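Local coordinates for SIS domain protein (Listeria monocytogenes str. 4b F2365, PDB 3FXA), which is probably a sugar-phosphate isomerase of the SIS family, whose domain is known for recognising phosphorylated sugars, at residues 19-24 with 143-148; 23-28 with 163-168. All coordinates share one frame; numbering follows the deposited sequence.

In the fold
Both contacts fasten the N-terminal helical segment to the later part of the chain, and they share S23 and R24. Contact 1 sets the last turn of helix 4-23 against the loop that leaves strand 139-142, outermost in the parallel sheet of this chain; contact 2 sets the short helix 25-28 against helix 157-177, which this loop leads into and which packs on the sheet. Their centres lie about 8 Å apart, and they meet directly: V143 CG1 packs on V163 CG2 at 3.8 Å, and I22 CG2 approaches A165 CB at 4.1 Å. Contact 1 is partly buried and water-bridged, contact 2 buried and largely apolar. Both also touch a second subunit, placing them beside the subunit interface.

Contact 1 (19-24 with 143-148); sequences ANAISR and VSVSKE
A21 and V145 make the apolar centre of this contact, CB of A21 meeting CG1 of V145 at 3.9 Å. V145 holds CG1 beside its own backbone N and anti to the carbonyl carbon (chi1 -60°), which brings that one methyl to the helix; the side chain also rests on A162 of helix 157-177. Alanine suits the helix face because its short side chain lets the loop come close, A21 CA and V145 CA being 5.8 Å apart.

Polar groups border this patch, and water joins them. Water 1 donates to A21 O at 2.6 Å and to S144 O at 3.0 Å, linking a carbonyl at the end of helix 4-23 to one in the loop. Water 2 lies in the guanidinium plane of R24, at its edge, accepting from NH1 at 2.7 Å and from S146 N at 3.0 Å. The arginine is long enough to span the gap, and the bend at chi3 (62°) points NH1 toward the loop; its NE and NH2 have E27 as their partner. In S146, chi1 of 59° sets OG between the backbone N and the carbonyl carbon, on the side of R24. It comes obliquely to the guanidinium, 3.4 Å from R24 NH1, at an angle too poor for a hydrogen bond. So short a side chain leaves the loop N-H accessible to water 2.

No direct hydrogen bond crosses from helix to loop: polar coupling runs through two waters, beside a single apolar contact.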
loop_
_atom_site.group_PDB
_atom_site.type_symbol
_atom_site.label_atom_id
_atom_site.label_comp_id
_atom_site.label_asym_id
_atom_site.label_seq_id
_atom_site.Cartn_x
_atom_site.Cartn_y
_atom_site.Cartn_z
ATOM N N ALA A 19 -23.617 7.091 14.150
ATOM C CA ALA A 19 -24.785 7.538 13.376
ATOM C C ALA A 19 -25.038 9.035 13.585
ATOM O O ALA A 19 -25.293 9.757 12.612
ATOM C CB ALA A 19 -26.037 6.733 13.752
ATOM N N ASN A 20 -24.944 9.496 14.833
ATOM C CA ASN A 20 -25.167 10.915 15.187
ATOM C C ASN A 20 -24.153 11.825 14.497
ATOM O O ASN A 20 -24.518 12.898 14.004
ATOM C CB ASN A 20 -25.127 11.158 16.707
ATOM C CG ASN A 20 -26.338 10.549 17.475
ATOM O OD1 ASN A 20 -27.334 10.090 16.894
ATOM N ND2 ASN A 20 -26.235 10.560 18.800
ATOM N N ALA A 21 -22.894 11.379 14.460
ATOM C CA ALA A 21 -21.791 12.118 13.815
ATOM C C ALA A 21 -22.053 12.358 12.323
ATOM O O ALA A 21 -21.801 13.443 11.825
ATOM C CB ALA A 21 -20.437 11.406 14.033
ATOM N N ILE A 22 -22.623 11.363 11.646
ATOM C CA ILE A 22 -22.954 11.486 10.219
ATOM C C ILE A 22 -24.214 12.326 10.070
ATOM O O ILE A 22 -24.276 13.172 9.186
ATOM C CB ILE A 22 -23.206 10.133 9.550
ATOM C CG1 ILE A 22 -21.964 9.263 9.667
ATOM C CG2 ILE A 22 -23.588 10.295 8.060
ATOM C CD1 ILE A 22 -22.189 7.945 9.166
ATOM N N SER A 23 -25.222 12.074 10.915
ATOM C CA SER A 23 -26.462 12.852 10.827
ATOM C C SER A 23 -26.233 14.355 11.035
ATOM O O SER A 23 -26.943 15.157 10.427
ATOM C CB SER A 23 -27.571 12.317 11.747
ATOM O OG SER A 23 -27.244 12.437 13.105
ATOM N N ARG A 24 -25.228 14.743 11.840
ATOM C CA ARG A 24 -24.893 16.161 12.075
ATOM C C ARG A 24 -23.998 16.812 11.004
ATOM O O ARG A 24 -23.618 17.995 11.134
ATOM C CB ARG A 24 -24.241 16.337 13.451
ATOM C CG ARG A 24 -25.194 16.165 14.618
ATOM C CD ARG A 24 -24.584 16.626 15.945
ATOM N NE ARG A 24 -24.253 18.063 15.962
ATOM C CZ ARG A 24 -23.027 18.622 15.959
ATOM N NH1 ARG A 24 -21.894 17.906 15.973
ATOM N NH2 ARG A 24 -22.928 19.954 15.969
ATOM N N VAL A 143 -14.859 19.771 8.799
ATOM C CA VAL A 143 -15.562 18.539 9.196
ATOM C C VAL A 143 -15.161 18.300 10.650
ATOM O O VAL A 143 -13.977 18.443 10.989
ATOM C CB VAL A 143 -15.196 17.318 8.314
ATOM C CG1 VAL A 143 -13.690 17.215 8.111
ATOM C CG2 VAL A 143 -15.815 15.958 8.888
ATOM N N SER A 144 -16.125 17.989 11.514
ATOM C CA SER A 144 -15.836 17.768 12.923
ATOM C C SER A 144 -16.919 16.909 13.541
ATOM O O SER A 144 -17.971 16.710 12.924
ATOM C CB SER A 144 -15.688 19.110 13.679
ATOM O OG SER A 144 -16.934 19.795 13.804
ATOM N N VAL A 145 -16.608 16.381 14.721
ATOM C CA VAL A 145 -17.513 15.557 15.533
ATOM C C VAL A 145 -17.447 16.060 16.975
ATOM O O VAL A 145 -16.377 16.479 17.447
ATOM C CB VAL A 145 -17.159 14.065 15.426
ATOM C CG1 VAL A 145 -17.265 13.610 13.959
ATOM C CG2 VAL A 145 -15.756 13.773 15.952
ATOM N N SER A 146 -18.598 16.050 17.643
ATOM C CA SER A 146 -18.738 16.527 19.025
ATOM C C SER A 146 -18.591 15.439 20.096
ATOM O O SER A 146 -18.391 15.766 21.270
ATOM C CB SER A 146 -20.111 17.184 19.188
ATOM O OG SER A 146 -21.154 16.271 18.886
ATOM N N LYS A 147 -18.719 14.172 19.694
ATOM C CA LYS A 147 -18.665 13.022 20.596
ATOM C C LYS A 147 -17.939 11.856 19.923
ATOM O O LYS A 147 -18.353 11.409 18.851
ATOM C CB LYS A 147 -20.084 12.593 20.959
ATOM N N GLU A 148 -16.857 11.390 20.551
ATOM C CA GLU A 148 -16.077 10.232 20.076
ATOM C C GLU A 148 -16.433 9.048 20.983
ATOM O O GLU A 148 -16.339 9.178 22.204
ATOM C CB GLU A 148 -14.576 10.521 20.098
ATOM C CG GLU A 148 -14.039 11.290 18.882
ATOM C CD GLU A 148 -14.086 10.486 17.580
ATOM O OE1 GLU A 148 -14.253 9.244 17.609
ATOM O OE2 GLU A 148 -13.954 11.096 16.510
HETATM O O HOH W 1 -20.514 15.144 13.329
HETATM O O HOH W 2 -20.965 15.364 15.874
#

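Contact 2 (23-28 with 163-168); sequences SRLPEV and VIASFD
L25 reaches helix 157-177 with both ends of its fork. CD1 lies 3.6 Å from A165 CB, methyl against methyl, while CD2 touches S166 OG at 3.5 Å. With CG anti to the carbonyl carbon (chi1 -75°), the branch is aimed at the helix, and chi2 of 171° sets CD1 anti to CA, onto A165, leaving CD2 turned to S166 OG. Leucine fits because two methyls can meet two successive residues; the small A165 and S166 let it come close to the helix backbone. The hydroxyl beside CD2 is not left without a polar partner, since S166 OG is hydrogen-bonded to A162 O one turn earlier.

R24, just before the short helix, forms a salt bridge with E27 on the side away from helix 157-177. Its NE and NH2 converge on E27 OE1, approaching from one face of the carboxylate, with NH2 3.1 Å from OE1. L25 O is hydrogen-bonded to T29 OG1.

Farther out, W15 of the second subunit packs on L25 and P26 and hydrogen-bonds to A165 O. A165 is thus where helix 25-28 and that tryptophan both reach helix 157-177, while V163 and F167 pack against strands 95-99 and 121-126 of the parallel sheet and I164 meets helix 55-69.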
loop_
_atom_site.group_PDB
_atom_site.type_symbol
_atom_site.label_atom_id
_atom_site.label_comp_id
_atom_site.label_asym_id
_atom_site.label_seq_id
_atom_site.Cartn_x
_atom_site.Cartn_y
_atom_site.Cartn_z
ATOM N N SER A 23 -25.222 12.074 10.915
ATOM C CA SER A 23 -26.462 12.852 10.827
ATOM C C SER A 23 -26.233 14.355 11.035
ATOM O O SER A 23 -26.943 15.157 10.427
ATOM C CB SER A 23 -27.571 12.317 11.747
ATOM O OG SER A 23 -27.244 12.437 13.105
ATOM N N ARG A 24 -25.228 14.743 11.840
ATOM C CA ARG A 24 -24.893 16.161 12.075
ATOM C C ARG A 24 -23.998 16.812 11.004
ATOM O O ARG A 24 -23.618 17.995 11.134
ATOM C CB ARG A 24 -24.241 16.337 13.451
ATOM C CG ARG A 24 -25.194 16.165 14.618
ATOM C CD ARG A 24 -24.584 16.626 15.945
ATOM N NE ARG A 24 -24.253 18.063 15.962
ATOM C CZ ARG A 24 -23.027 18.622 15.959
ATOM N NH1 ARG A 24 -21.894 17.906 15.973
ATOM N NH2 ARG A 24 -22.928 19.954 15.969
ATOM N N LEU A 25 -23.675 16.092 9.923
ATOM C CA LEU A 25 -22.791 16.661 8.901
ATOM C C LEU A 25 -23.201 18.031 8.337
ATOM O O LEU A 25 -22.337 18.873 8.166
ATOM C CB LEU A 25 -22.422 15.630 7.806
ATOM C CG LEU A 25 -21.387 14.591 8.250
ATOM C CD1 LEU A 25 -21.247 13.503 7.193
ATOM C CD2 LEU A 25 -20.022 15.265 8.480
ATOM N N PRO A 26 -24.512 18.288 8.110
ATOM C CA PRO A 26 -24.907 19.620 7.655
ATOM C C PRO A 26 -24.511 20.808 8.584
ATOM O O PRO A 26 -24.229 21.898 8.077
ATOM C CB PRO A 26 -26.431 19.506 7.551
ATOM C CG PRO A 26 -26.680 18.077 7.299
ATOM C CD PRO A 26 -25.667 17.369 8.136
ATOM N N GLU A 27 -24.443 20.575 9.897
ATOM C CA GLU A 27 -24.082 21.596 10.893
ATOM C C GLU A 27 -22.579 21.889 11.001
ATOM O O GLU A 27 -22.196 23.025 11.315
ATOM C CB GLU A 27 -24.589 21.196 12.284
ATOM C CG GLU A 27 -26.082 20.924 12.404
ATOM C CD GLU A 27 -26.466 20.381 13.788
ATOM O OE1 GLU A 27 -25.722 20.612 14.775
ATOM O OE2 GLU A 27 -27.517 19.713 13.883
ATOM N N VAL A 28 -21.750 20.873 10.716
ATOM C CA VAL A 28 -20.291 20.937 10.894
ATOM C C VAL A 28 -19.495 21.139 9.589
ATOM O O VAL A 28 -18.296 21.429 9.641
ATOM C CB VAL A 28 -19.799 19.681 11.650
ATOM C CG1 VAL A 28 -20.634 19.477 12.964
ATOM C CG2 VAL A 28 -19.866 18.453 10.749
ATOM N N VAL A 163 -15.449 12.255 8.015
ATOM C CA VAL A 163 -14.661 12.579 6.813
ATOM C C VAL A 163 -15.033 11.701 5.604
ATOM O O VAL A 163 -15.285 12.235 4.535
ATOM C CB VAL A 163 -13.122 12.534 7.052
ATOM C CG1 VAL A 163 -12.380 12.821 5.757
ATOM C CG2 VAL A 163 -12.703 13.526 8.108
ATOM N N ILE A 164 -15.122 10.386 5.795
ATOM C CA ILE A 164 -15.449 9.475 4.699
ATOM C C ILE A 164 -16.845 9.836 4.155
ATOM O O ILE A 164 -17.007 10.017 2.944
ATOM C CB ILE A 164 -15.390 7.988 5.123
ATOM C CG1 ILE A 164 -13.941 7.577 5.434
ATOM C CG2 ILE A 164 -15.949 7.109 4.005
ATOM C CD1 ILE A 164 -13.821 6.155 6.002
ATOM N N ALA A 165 -17.826 9.933 5.055
ATOM C CA ALA A 165 -19.200 10.302 4.675
ATOM C C ALA A 165 -19.274 11.630 3.933
ATOM O O ALA A 165 -20.041 11.761 2.957
ATOM C CB ALA A 165 -20.093 10.362 5.897
ATOM N N SER A 166 -18.493 12.625 4.380
ATOM C CA SER A 166 -18.443 13.924 3.697
ATOM C C SER A 166 -18.077 13.767 2.207
ATOM O O SER A 166 -18.784 14.226 1.335
ATOM C CB SER A 166 -17.478 14.885 4.378
ATOM O OG SER A 166 -17.876 15.224 5.685
ATOM N N PHE A 167 -17.009 13.028 1.932
ATOM C CA PHE A 167 -16.593 12.806 0.540
ATOM C C PHE A 167 -17.474 11.780 -0.202
ATOM O O PHE A 167 -17.635 11.895 -1.420
ATOM C CB PHE A 167 -15.072 12.568 0.427
ATOM C CG PHE A 167 -14.286 13.830 0.599
ATOM C CD1 PHE A 167 -13.934 14.265 1.859
ATOM C CD2 PHE A 167 -13.983 14.648 -0.495
ATOM C CE1 PHE A 167 -13.217 15.479 2.043
ATOM C CE2 PHE A 167 -13.291 15.856 -0.330
ATOM C CZ PHE A 167 -12.898 16.277 0.931
ATOM N N ASP A 168 -18.095 10.834 0.507
ATOM C CA ASP A 168 -19.053 9.915 -0.132
ATOM C C ASP A 168 -20.155 10.760 -0.789
ATOM O O ASP A 168 -20.522 10.505 -1.912
ATOM C CB ASP A 168 -19.675 8.912 0.878
ATOM C CG ASP A 168 -18.731 7.782 1.262
ATOM O OD1 ASP A 168 -17.772 7.511 0.529
ATOM O OD2 ASP A 168 -18.973 7.129 2.309
#